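Local coordinates for delta-like protein (Rattus norvegicus, PDB 4XL1), which probably serves as a membrane-anchored ligand that binds Notch receptors on neighbouring cells and thereby triggers Notch signalling, at residues 11-16 and 32-37; 18-21 and 25-28; 186-189 and 195-198; 204-209 and 219-224. The protein carries 3 engineered substitutions. One frame throughout, in Å; residues are numbered along the deposited sequence.

The four contacts come from three modules of an elongated chain. Contacts 1 and 2 belong to the N-terminal C2-like domain, their centres about 14 Å apart: contact 1 joins strands 4-14 and 31-37, one from each sheet, and contact 2 pinches the loop that runs between those strands. Contacts 3 and 4 follow later in the sequence, contact 3 in the Delta-Serrate-ligand module and contact 4 in the EGF-like module after it. Their centres lie about 17 Å apart, and the disulfide Cys-198 to Cys-209 ties them directly. Contacts 2 and 4 have centres about 85 Å apart, so the set spans much of a rod-like molecule built of successive domains.

Contact 1: residues 11-16 and 32-37; sequences QEFANE and TFFRIC
Phe-13 on strand 4-14 and Phe-34 on strand 31-37 meet inside the C2-like domain, where the two strands belong to different sheets of the sandwich; at Gln-11 and Glu-12, which together face Arg-144, a classic beta bulge interrupts the pairing of strand 4-14 with strand 142-151. Aromatic contact dominates. The rings form a T-shaped pair, with planes at 88° and centroids 5.6 Å apart. With Phe-34 CG anti to its carbonyl carbon (chi1 -62°), that ring is carried edge-first at one face of Phe-13, its CZ leading and lying 4.1 Å from Phe-13 CG. Ala-97 and Leu-143 pack against both rings.

A methyl-to-ring contact adds Thr-32, whose CG2 lies 4.1 Å from Phe-13 CE2, oblique to the ring.

Polar contact is indirect. A single water accepts a hydrogen bond from Asn-15 ND2 at 3.0 Å and gives one to Thr-32 OG1 at 2.7 Å, sitting at the edge of the Phe-13 ring and in its plane. The threonine hydroxyl is also hydrogen-bonded to the carbonyl oxygen of Cys-30, while Asn-15 ND2 has a weak bond to Met-19 O. No direct hydrogen bond joins the segments, so the sheets adhere here through buried hydrocarbon surfaces, with one water bridging polar groups at the margin of the apolar packing.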
loop_
_atom_site.group_PDB
_atom_site.type_symbol
_atom_site.label_atom_id
_atom_site.label_comp_id
_atom_site.label_asym_id
_atom_site.label_seq_id
_atom_site.Cartn_x
_atom_site.Cartn_y
_atom_site.Cartn_z
ATOM N N GLN B 11 -5.784 15.894 -13.636
ATOM C CA GLN B 11 -5.297 17.187 -14.107
ATOM C C GLN B 11 -6.176 17.840 -15.175
ATOM O O GLN B 11 -6.464 19.034 -15.093
ATOM C CB GLN B 11 -3.865 17.041 -14.628
ATOM C CG GLN B 11 -2.884 16.552 -13.568
ATOM C CD GLN B 11 -1.483 16.349 -14.109
ATOM O OE1 GLN B 11 -1.108 15.243 -14.497
ATOM N NE2 GLN B 11 -0.697 17.419 -14.130
ATOM N N GLU B 12 -6.599 17.072 -16.175
ATOM C CA GLU B 12 -7.453 17.620 -17.226
ATOM C C GLU B 12 -8.364 16.575 -17.854
ATOM O O GLU B 12 -7.960 15.435 -18.080
ATOM C CB GLU B 12 -6.612 18.272 -18.328
ATOM C CG GLU B 12 -7.320 19.428 -19.025
ATOM C CD GLU B 12 -6.509 20.019 -20.164
ATOM O OE1 GLU B 12 -7.101 20.304 -21.228
ATOM O OE2 GLU B 12 -5.288 20.215 -19.995
ATOM N N PHE B 13 -9.599 16.977 -18.130
ATOM C CA PHE B 13 -10.548 16.116 -18.820
ATOM C C PHE B 13 -11.253 16.885 -19.928
ATOM O O PHE B 13 -11.692 18.019 -19.731
ATOM C CB PHE B 13 -11.567 15.538 -17.839
ATOM C CG PHE B 13 -12.428 14.456 -18.426
ATOM C CD1 PHE B 13 -11.889 13.221 -18.745
ATOM C CD2 PHE B 13 -13.778 14.668 -18.647
ATOM C CE1 PHE B 13 -12.678 12.221 -19.283
ATOM C CE2 PHE B 13 -14.573 13.671 -19.183
ATOM C CZ PHE B 13 -14.022 12.446 -19.501
ATOM N N ALA B 14 -11.354 16.265 -21.098
ATOM C CA ALA B 14 -12.043 16.883 -22.219
ATOM C C ALA B 14 -13.183 16.004 -22.719
ATOM O O ALA B 14 -12.996 14.820 -22.986
ATOM C CB ALA B 14 -11.065 17.173 -23.345
ATOM N N ASN B 15 -14.368 16.594 -22.822
ATOM C CA ASN B 15 -15.519 15.946 -23.435
ATOM C C ASN B 15 -16.309 17.014 -24.179
ATOM O O ASN B 15 -17.390 17.414 -23.749
ATOM C CB ASN B 15 -16.382 15.247 -22.383
ATOM C CG ASN B 15 -17.491 14.414 -22.996
ATOM O OD1 ASN B 15 -17.501 14.161 -24.200
ATOM N ND2 ASN B 15 -18.434 13.982 -22.166
ATOM N N GLU B 16 -15.753 17.478 -25.294
ATOM C CA GLU B 16 -16.240 18.690 -25.946
ATOM C C GLU B 16 -17.657 18.614 -26.509
ATOM O O GLU B 16 -18.346 19.631 -26.589
ATOM C CB GLU B 16 -15.290 19.104 -27.068
ATOM C CG GLU B 16 -14.014 19.746 -26.568
ATOM C CD GLU B 16 -13.368 20.638 -27.603
ATOM O OE1 GLU B 16 -13.189 20.200 -28.759
ATOM O OE2 GLU B 16 -13.036 21.789 -27.249
ATOM N N THR B 32 -19.514 15.662 -14.476
ATOM C CA THR B 32 -18.558 14.570 -14.443
ATOM C C THR B 32 -17.940 14.326 -13.076
ATOM O O THR B 32 -17.379 15.234 -12.462
ATOM C CB THR B 32 -17.419 14.829 -15.453
ATOM O OG1 THR B 32 -17.972 15.218 -16.717
ATOM C CG2 THR B 32 -16.565 13.586 -15.634
ATOM N N PHE B 33 -18.049 13.087 -12.608
ATOM C CA PHE B 33 -17.337 12.648 -11.417
ATOM C C PHE B 33 -16.569 11.388 -11.785
ATOM O O PHE B 33 -16.789 10.810 -12.851
ATOM C CB PHE B 33 -18.286 12.413 -10.234
ATOM C CG PHE B 33 -19.071 11.129 -10.310
ATOM C CD1 PHE B 33 -20.287 11.084 -10.970
ATOM C CD2 PHE B 33 -18.607 9.977 -9.693
ATOM C CE1 PHE B 33 -21.018 9.912 -11.029
ATOM C CE2 PHE B 33 -19.331 8.801 -9.752
ATOM C CZ PHE B 33 -20.538 8.769 -10.419
ATOM N N PHE B 34 -15.667 10.957 -10.914
ATOM C CA PHE B 34 -14.768 9.871 -11.274
ATOM C C PHE B 34 -14.808 8.713 -10.288
ATOM O O PHE B 34 -15.040 8.891 -9.090
ATOM C CB PHE B 34 -13.336 10.395 -11.401
ATOM C CG PHE B 34 -13.162 11.434 -12.478
ATOM C CD1 PHE B 34 -13.454 12.765 -12.227
ATOM C CD2 PHE B 34 -12.713 11.080 -13.741
ATOM C CE1 PHE B 34 -13.300 13.723 -13.213
ATOM C CE2 PHE B 34 -12.557 12.034 -14.732
ATOM C CZ PHE B 34 -12.851 13.357 -14.467
ATOM N N ARG B 35 -14.570 7.522 -10.824
ATOM C CA ARG B 35 -14.469 6.317 -10.021
ATOM C C ARG B 35 -13.112 5.654 -10.193
ATOM O O ARG B 35 -12.653 5.438 -11.316
ATOM C CB ARG B 35 -15.578 5.336 -10.383
ATOM C CG ARG B 35 -16.965 5.832 -10.058
ATOM C CD ARG B 35 -17.693 4.724 -9.335
ATOM N NE ARG B 35 -18.929 4.315 -9.980
ATOM C CZ ARG B 35 -19.647 3.274 -9.580
ATOM N NH1 ARG B 35 -19.237 2.546 -8.548
ATOM N NH2 ARG B 35 -20.766 2.954 -10.214
ATOM N N ILE B 36 -12.470 5.321 -9.081
ATOM C CA ILE B 36 -11.127 4.785 -9.162
ATOM C C ILE B 36 -11.127 3.366 -8.624
ATOM O O ILE B 36 -11.631 3.113 -7.534
ATOM C CB ILE B 36 -10.116 5.638 -8.362
ATOM C CG1 ILE B 36 -10.122 7.097 -8.838
ATOM C CG2 ILE B 36 -8.729 5.010 -8.419
ATOM C CD1 ILE B 36 -9.646 7.287 -10.256
ATOM N N CYS B 37 -10.589 2.438 -9.405
ATOM C CA CYS B 37 -10.450 1.063 -8.952
ATOM C C CYS B 37 -8.987 0.661 -9.030
ATOM O O CYS B 37 -8.419 0.564 -10.118
ATOM C CB CYS B 37 -11.313 0.116 -9.789
ATOM S SG CYS B 37 -11.158 -1.640 -9.363
HETATM O O HOH W 1 -17.642 14.819 -19.368
#

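Contact 2: residues 18-21 and 25-28; sequences GMLA and PCEP
Gly-18 and Cys-26 are joined by a backbone hydrogen bond across the loop between strands 4-14 and 31-37 of the C2-like sandwich, and this bond supports a single isolated beta bridge that pairs Met-19 with Pro-25, not a regular hairpin. The nitrogen of Cys-26 reaches Gly-18 O at 2.7 Å with an angle of 153° at the hydrogen, and the same oxygen lies 3.4 Å from Pro-25 CA in a CA-H...O contact.

Two side-chain pairs add to it. Met-19 is bent at both chi2 (-80°) and chi3, which curls its thioether back until SD lies beside the proline ring, 4.2 Å from Pro-25 CB; the two side chains run alongside each other, pointing the same way. Leu-20 meets Cys-26 instead. Both place the gamma atom anti to the carbonyl carbon (chi1 -72° in Leu-20), which brings the leucine branch carbon CG and methyl CD2 against the sulfur, with His-99 of strand 90-99 also touching both residues. That sulfur is disulfide-bonded to Cys-30, so the bridge and the covalent link together tie this loop back on itself just before strand 31-37 begins. The closest of these side-chain approaches is Leu-20 CD2 to Cys-26 SG, at 3.5 Å.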
loop_
_atom_site.group_PDB
_atom_site.type_symbol
_atom_site.label_atom_id
_atom_site.label_comp_id
_atom_site.label_asym_id
_atom_site.label_seq_id
_atom_site.Cartn_x
_atom_site.Cartn_y
_atom_site.Cartn_z
ATOM N N GLY B 18 -19.950 16.589 -25.173
ATOM C CA GLY B 18 -20.799 16.220 -24.054
ATOM C C GLY B 18 -21.612 14.963 -24.283
ATOM O O GLY B 18 -22.834 14.967 -24.139
ATOM N N MET B 19 -20.931 13.883 -24.643
ATOM C CA MET B 19 -21.606 12.649 -25.013
ATOM C C MET B 19 -21.464 11.575 -23.940
ATOM O O MET B 19 -20.503 11.572 -23.170
ATOM C CB MET B 19 -21.058 12.141 -26.344
ATOM C CG MET B 19 -21.077 13.196 -27.435
ATOM S SD MET B 19 -22.702 13.382 -28.184
ATOM C CE MET B 19 -22.908 11.749 -28.877
ATOM N N LEU B 20 -22.431 10.666 -23.896
ATOM C CA LEU B 20 -22.332 9.489 -23.047
ATOM C C LEU B 20 -21.747 8.324 -23.830
ATOM O O LEU B 20 -21.611 8.391 -25.052
ATOM C CB LEU B 20 -23.700 9.108 -22.478
ATOM C CG LEU B 20 -24.265 10.022 -21.392
ATOM C CD1 LEU B 20 -25.729 9.710 -21.124
ATOM C CD2 LEU B 20 -23.443 9.865 -20.124
ATOM N N ALA B 21 -21.394 7.263 -23.115
ATOM C CA ALA B 21 -20.855 6.063 -23.739
ATOM C C ALA B 21 -21.864 5.439 -24.697
ATOM O O ALA B 21 -21.501 4.998 -25.786
ATOM C CB ALA B 21 -20.436 5.056 -22.679
ATOM N N PRO B 25 -26.340 12.351 -25.910
ATOM C CA PRO B 25 -25.665 13.509 -25.324
ATOM C C PRO B 25 -26.079 13.708 -23.875
ATOM O O PRO B 25 -27.239 13.477 -23.529
ATOM C CB PRO B 25 -26.144 14.685 -26.189
ATOM C CG PRO B 25 -26.891 14.069 -27.348
ATOM C CD PRO B 25 -27.384 12.745 -26.867
ATOM N N CYS B 26 -25.132 14.114 -23.038
ATOM C CA CYS B 26 -25.443 14.485 -21.669
ATOM C C CYS B 26 -26.325 15.720 -21.705
ATOM O O CYS B 26 -26.119 16.612 -22.527
ATOM C CB CYS B 26 -24.173 14.748 -20.869
ATOM S SG CYS B 26 -23.115 13.308 -20.645
ATOM N N GLU B 27 -27.327 15.768 -20.842
ATOM C CA GLU B 27 -28.273 16.864 -20.921
ATOM C C GLU B 27 -28.411 17.569 -19.576
ATOM O O GLU B 27 -28.762 16.942 -18.576
ATOM C CB GLU B 27 -29.616 16.355 -21.429
ATOM C CG GLU B 27 -30.643 17.436 -21.632
ATOM C CD GLU B 27 -31.760 16.977 -22.540
ATOM O OE1 GLU B 27 -31.669 15.841 -23.054
ATOM O OE2 GLU B 27 -32.705 17.760 -22.768
ATOM N N PRO B 28 -28.103 18.876 -19.545
ATOM C CA PRO B 28 -27.624 19.646 -20.699
ATOM C C PRO B 28 -26.125 19.498 -20.961
ATOM O O PRO B 28 -25.661 19.789 -22.063
ATOM C CB PRO B 28 -27.969 21.080 -20.305
ATOM C CG PRO B 28 -27.762 21.088 -18.826
ATOM C CD PRO B 28 -28.185 19.714 -18.334
#

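Contact 3: residues 186-189 and 195-198; sequences PGWT and QPIC
Trp-188 lies across Pro-196, its partner in a non-hydrogen-bonded antiparallel pair. Its CB starts 3.9 Å from Gln-195 O. With CG anti to the carbonyl carbon (chi1 -64°), the indole leans along the opposite strand: CE3 comes to 3.4 Å from Pro-196 N, CZ3 to 3.7 Å from Pro-196 CD, and CH2 at the far end skims Pro-196 CB. That CB also makes an off-centre CH-pi contact, 4.3 Å from the centroid of the six-membered ring. Outside the hairpin, the indole stacks with His-173 and touches Pro-212.

Backbone bonds knit the strands on both sides of this pair. Thr-189 and Gln-195 exchange two of them, the bond from Thr-189 N to Gln-195 O measuring 2.7 Å. Ile-197 N continues the pairing to Gly-187 O at 2.8 Å. Away from the tryptophan, on the other face, the methyl CG2 of Thr-189 packs on Gln-195 CB at 3.6 Å and on Ile-197 CG1, while a bound glucose lies near the glutamine. A short two-stranded antiparallel hairpin of this kind, with Cys-193, bonded to Cys-184, in the loop between its strands, is characteristic of the C-terminal part of EGF-related modules such as the Delta-Serrate-ligand domain.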
loop_
_atom_site.group_PDB
_atom_site.type_symbol
_atom_site.label_atom_id
_atom_site.label_comp_id
_atom_site.label_asym_id
_atom_site.label_seq_id
_atom_site.Cartn_x
_atom_site.Cartn_y
_atom_site.Cartn_z
ATOM N N PRO B 186 23.386 16.726 18.501
ATOM C CA PRO B 186 24.785 16.895 18.916
ATOM C C PRO B 186 25.076 16.348 20.315
ATOM O O PRO B 186 24.324 16.607 21.253
ATOM C CB PRO B 186 24.988 18.417 18.882
ATOM C CG PRO B 186 23.618 19.013 18.708
ATOM C CD PRO B 186 22.813 17.985 17.999
ATOM N N GLY B 187 26.158 15.583 20.433
ATOM C CA GLY B 187 26.582 15.033 21.708
ATOM C C GLY B 187 26.077 13.635 22.014
ATOM O O GLY B 187 26.311 13.114 23.105
ATOM N N TRP B 188 25.385 13.023 21.060
ATOM C CA TRP B 188 24.865 11.674 21.253
ATOM C C TRP B 188 25.274 10.732 20.126
ATOM O O TRP B 188 25.594 11.169 19.020
ATOM C CB TRP B 188 23.342 11.711 21.390
ATOM C CG TRP B 188 22.883 12.451 22.610
ATOM C CD1 TRP B 188 22.575 13.777 22.699
ATOM C CD2 TRP B 188 22.667 11.901 23.915
ATOM N NE1 TRP B 188 22.191 14.089 23.981
ATOM C CE2 TRP B 188 22.237 12.954 24.746
ATOM C CE3 TRP B 188 22.798 10.620 24.461
ATOM C CZ2 TRP B 188 21.938 12.766 26.094
ATOM C CZ3 TRP B 188 22.502 10.436 25.800
ATOM C CH2 TRP B 188 22.076 11.503 26.600
ATOM N N THR B 189 25.245 9.435 20.414
ATOM C CA THR B 189 25.668 8.420 19.457
ATOM C C THR B 189 24.973 7.096 19.759
ATOM O O THR B 189 24.160 7.011 20.679
ATOM C CB THR B 189 27.200 8.222 19.466
ATOM O OG1 THR B 189 27.578 7.347 18.397
ATOM C CG2 THR B 189 27.662 7.632 20.787
ATOM N N GLN B 195 23.413 6.921 23.475
ATOM C CA GLN B 195 24.752 6.925 24.064
ATOM C C GLN B 195 25.358 8.334 24.095
ATOM O O GLN B 195 25.583 8.937 23.046
ATOM C CB GLN B 195 25.686 6.005 23.280
ATOM C CG GLN B 195 25.049 4.728 22.768
ATOM C CD GLN B 195 24.899 3.669 23.836
ATOM O OE1 GLN B 195 23.797 3.408 24.317
ATOM N NE2 GLN B 195 26.008 3.037 24.202
ATOM N N PRO B 196 25.642 8.858 25.298
ATOM C CA PRO B 196 26.245 10.193 25.388
ATOM C C PRO B 196 27.699 10.190 24.928
ATOM O O PRO B 196 28.424 9.235 25.205
ATOM C CB PRO B 196 26.145 10.527 26.880
ATOM C CG PRO B 196 26.138 9.199 27.555
ATOM C CD PRO B 196 25.399 8.271 26.627
ATOM N N ILE B 197 28.118 11.239 24.230
ATOM C CA ILE B 197 29.513 11.352 23.833
ATOM C C ILE B 197 30.281 12.025 24.962
ATOM O O ILE B 197 30.145 13.227 25.189
ATOM C CB ILE B 197 29.681 12.149 22.526
ATOM C CG1 ILE B 197 28.891 11.488 21.394
ATOM C CG2 ILE B 197 31.155 12.272 22.157
ATOM C CD1 ILE B 197 28.995 12.214 20.070
ATOM N N CYS B 198 31.093 11.239 25.662
ATOM C CA CYS B 198 31.775 11.710 26.861
ATOM C C CYS B 198 32.799 12.776 26.506
ATOM O O CYS B 198 33.176 12.921 25.342
ATOM C CB CYS B 198 32.453 10.548 27.591
ATOM S SG CYS B 198 31.319 9.293 28.225
#

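Contact 4: residues 204-209 and 219-224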
loop_
_atom_site.group_PDB
_atom_site.type_symbol
_atom_site.label_atom_id
_atom_site.label_comp_id
_atom_site.label_asym_id
_atom_site.label_seq_id
_atom_site.Cartn_x
_atom_site.Cartn_y
_atom_site.Cartn_z
ATOM N N GLU B 204 38.686 5.604 27.937
ATOM C CA GLU B 204 37.684 4.693 27.388
ATOM C C GLU B 204 37.267 3.605 28.374
ATOM O O GLU B 204 36.082 3.298 28.498
ATOM C CB GLU B 204 38.196 4.060 26.092
ATOM C CG GLU B 204 38.394 5.055 24.958
ATOM C CD GLU B 204 38.786 4.387 23.654
ATOM O OE1 GLU B 204 39.451 3.331 23.701
ATOM O OE2 GLU B 204 38.422 4.915 22.582
ATOM N N GLN B 205 38.237 3.021 29.068
ATOM C CA GLN B 205 37.950 1.976 30.045
ATOM C C GLN B 205 37.643 2.491 31.445
ATOM O O GLN B 205 36.753 1.975 32.123
ATOM C CB GLN B 205 39.123 0.994 30.121
ATOM C CG GLN B 205 38.942 -0.114 31.155
ATOM C CD GLN B 205 37.688 -0.934 30.953
ATOM O OE1 GLN B 205 37.336 -1.293 29.831
ATOM N NE2 GLN B 205 36.995 -1.223 32.050
ATOM N N ASN B 206 38.366 3.517 31.868
ATOM C CA ASN B 206 38.282 3.978 33.246
ATOM C C ASN B 206 37.290 5.112 33.475
ATOM O O ASN B 206 36.870 5.351 34.606
ATOM C CB ASN B 206 39.667 4.385 33.730
ATOM C CG ASN B 206 40.648 3.232 33.685
ATOM O OD1 ASN B 206 41.808 3.400 33.312
ATOM N ND2 ASN B 206 40.181 2.045 34.059
ATOM N N GLY B 207 36.917 5.809 32.409
ATOM C CA GLY B 207 36.003 6.925 32.544
ATOM C C GLY B 207 34.730 6.679 31.763
ATOM O O GLY B 207 34.710 5.876 30.831
ATOM N N TYR B 208 33.664 7.374 32.142
ATOM C CA TYR B 208 32.392 7.247 31.447
ATOM C C TYR B 208 31.528 8.471 31.706
ATOM O O TYR B 208 31.817 9.270 32.595
ATOM C CB TYR B 208 31.653 5.988 31.902
ATOM C CG TYR B 208 31.183 6.062 33.336
ATOM C CD1 TYR B 208 32.035 5.748 34.386
ATOM C CD2 TYR B 208 29.886 6.451 33.640
ATOM C CE1 TYR B 208 31.606 5.821 35.698
ATOM C CE2 TYR B 208 29.452 6.527 34.944
ATOM C CZ TYR B 208 30.312 6.210 35.970
ATOM O OH TYR B 208 29.876 6.284 37.271
ATOM N N CYS B 209 30.467 8.611 30.924
ATOM C CA CYS B 209 29.514 9.696 31.112
ATOM C C CYS B 209 28.088 9.160 31.062
ATOM O O CYS B 209 27.822 8.137 30.431
ATOM C CB CYS B 209 29.718 10.793 30.068
ATOM S SG CYS B 209 29.544 10.268 28.356
ATOM N N PRO B 219 35.751 3.253 39.841
ATOM C CA PRO B 219 36.529 3.106 41.079
ATOM C C PRO B 219 38.029 2.904 40.865
ATOM O O PRO B 219 38.436 2.090 40.036
ATOM C CB PRO B 219 35.917 1.861 41.724
ATOM C CG PRO B 219 34.516 1.854 41.254
ATOM C CD PRO B 219 34.528 2.429 39.866
ATOM N N GLY B 220 38.834 3.654 41.614
ATOM C CA GLY B 220 40.280 3.564 41.516
ATOM C C GLY B 220 40.928 4.528 40.539
ATOM O O GLY B 220 42.067 4.312 40.123
ATOM N N TRP B 221 40.220 5.591 40.169
ATOM C CA TRP B 221 40.731 6.529 39.169
ATOM C C TRP B 221 40.402 7.989 39.490
ATOM O O TRP B 221 39.449 8.280 40.213
ATOM C CB TRP B 221 40.197 6.152 37.784
ATOM C CG TRP B 221 40.598 4.763 37.383
ATOM C CD1 TRP B 221 39.870 3.621 37.542
ATOM C CD2 TRP B 221 41.838 4.368 36.783
ATOM N NE1 TRP B 221 40.574 2.540 37.069
ATOM C CE2 TRP B 221 41.787 2.972 36.600
ATOM C CE3 TRP B 221 42.984 5.060 36.378
ATOM C CZ2 TRP B 221 42.836 2.255 36.025
ATOM C CZ3 TRP B 221 44.024 4.347 35.807
ATOM C CH2 TRP B 221 43.944 2.959 35.638
ATOM N N GLN B 222 41.201 8.899 38.937
ATOM C CA GLN B 222 41.114 10.320 39.264
ATOM C C GLN B 222 41.647 11.185 38.122
ATOM O O GLN B 222 42.125 10.669 37.111
ATOM C CB GLN B 222 41.881 10.621 40.554
ATOM C CG GLN B 222 43.388 10.470 40.425
ATOM C CD GLN B 222 44.129 10.814 41.702
ATOM O OE1 GLN B 222 43.611 11.522 42.565
ATOM N NE2 GLN B 222 45.350 10.307 41.830
ATOM N N GLY B 223 41.583 12.501 38.302
ATOM C CA GLY B 223 41.942 13.451 37.264
ATOM C C GLY B 223 40.705 13.859 36.481
ATOM O O GLY B 223 39.666 13.207 36.582
ATOM N N PRO B 224 40.814 14.932 35.682
ATOM C CA PRO B 224 39.703 15.422 34.854
ATOM C C PRO B 224 39.284 14.437 33.771
ATOM O O PRO B 224 38.154 14.488 33.287
ATOM C CB PRO B 224 40.269 16.704 34.223
ATOM C CG PRO B 224 41.495 17.039 35.017
ATOM C CD PRO B 224 42.032 15.735 35.498
#
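Asn-206 and Trp-221 carry nearly all of the contact, the amide lying flat over one face of the indole with the two planes 20° apart. This part is tight. Asn-206 CB stands 3.6 Å from the centroid of the five-membered ring of Trp-221, almost on the ring normal (5° off), in a CH-pi contact. With CG anti to the carbonyl carbon (chi1 -60°), the carboxamide is laid out over the indole beyond CB, spreading from the pyrrole nitrogen, under ND2, across the shared bond to the benzene half, under OD1. Asn-206 CG is 3.1 Å from Trp-221 CE2, and Asn-206 OD1 is 3.1 Å from Trp-221 CZ2. Asn-206 ND2 comes just as near to Trp-221 NE1, at 3.1 Å, but both are donors, so that pair is stacked rather than bonded.

The rest is loose. The nearest CA atoms, those of Asn-206 and Trp-221, remain 6.9 Å apart, and no hydrogen bond crosses between the segments. Asn-206 is buried whereas the tryptophan is partly exposed, although it also packs on Ala-229. The backbones pair elsewhere: Asn-206 with Arg-218, Gly-220 with Ala-230. One stacked amide therefore joins the turn leading into strand 207-208 to strand 221-222, linking the major hairpin (207-208 with 216-217) to the minor one (221-222 with 228-229), the two-hairpin layout of an EGF-like domain.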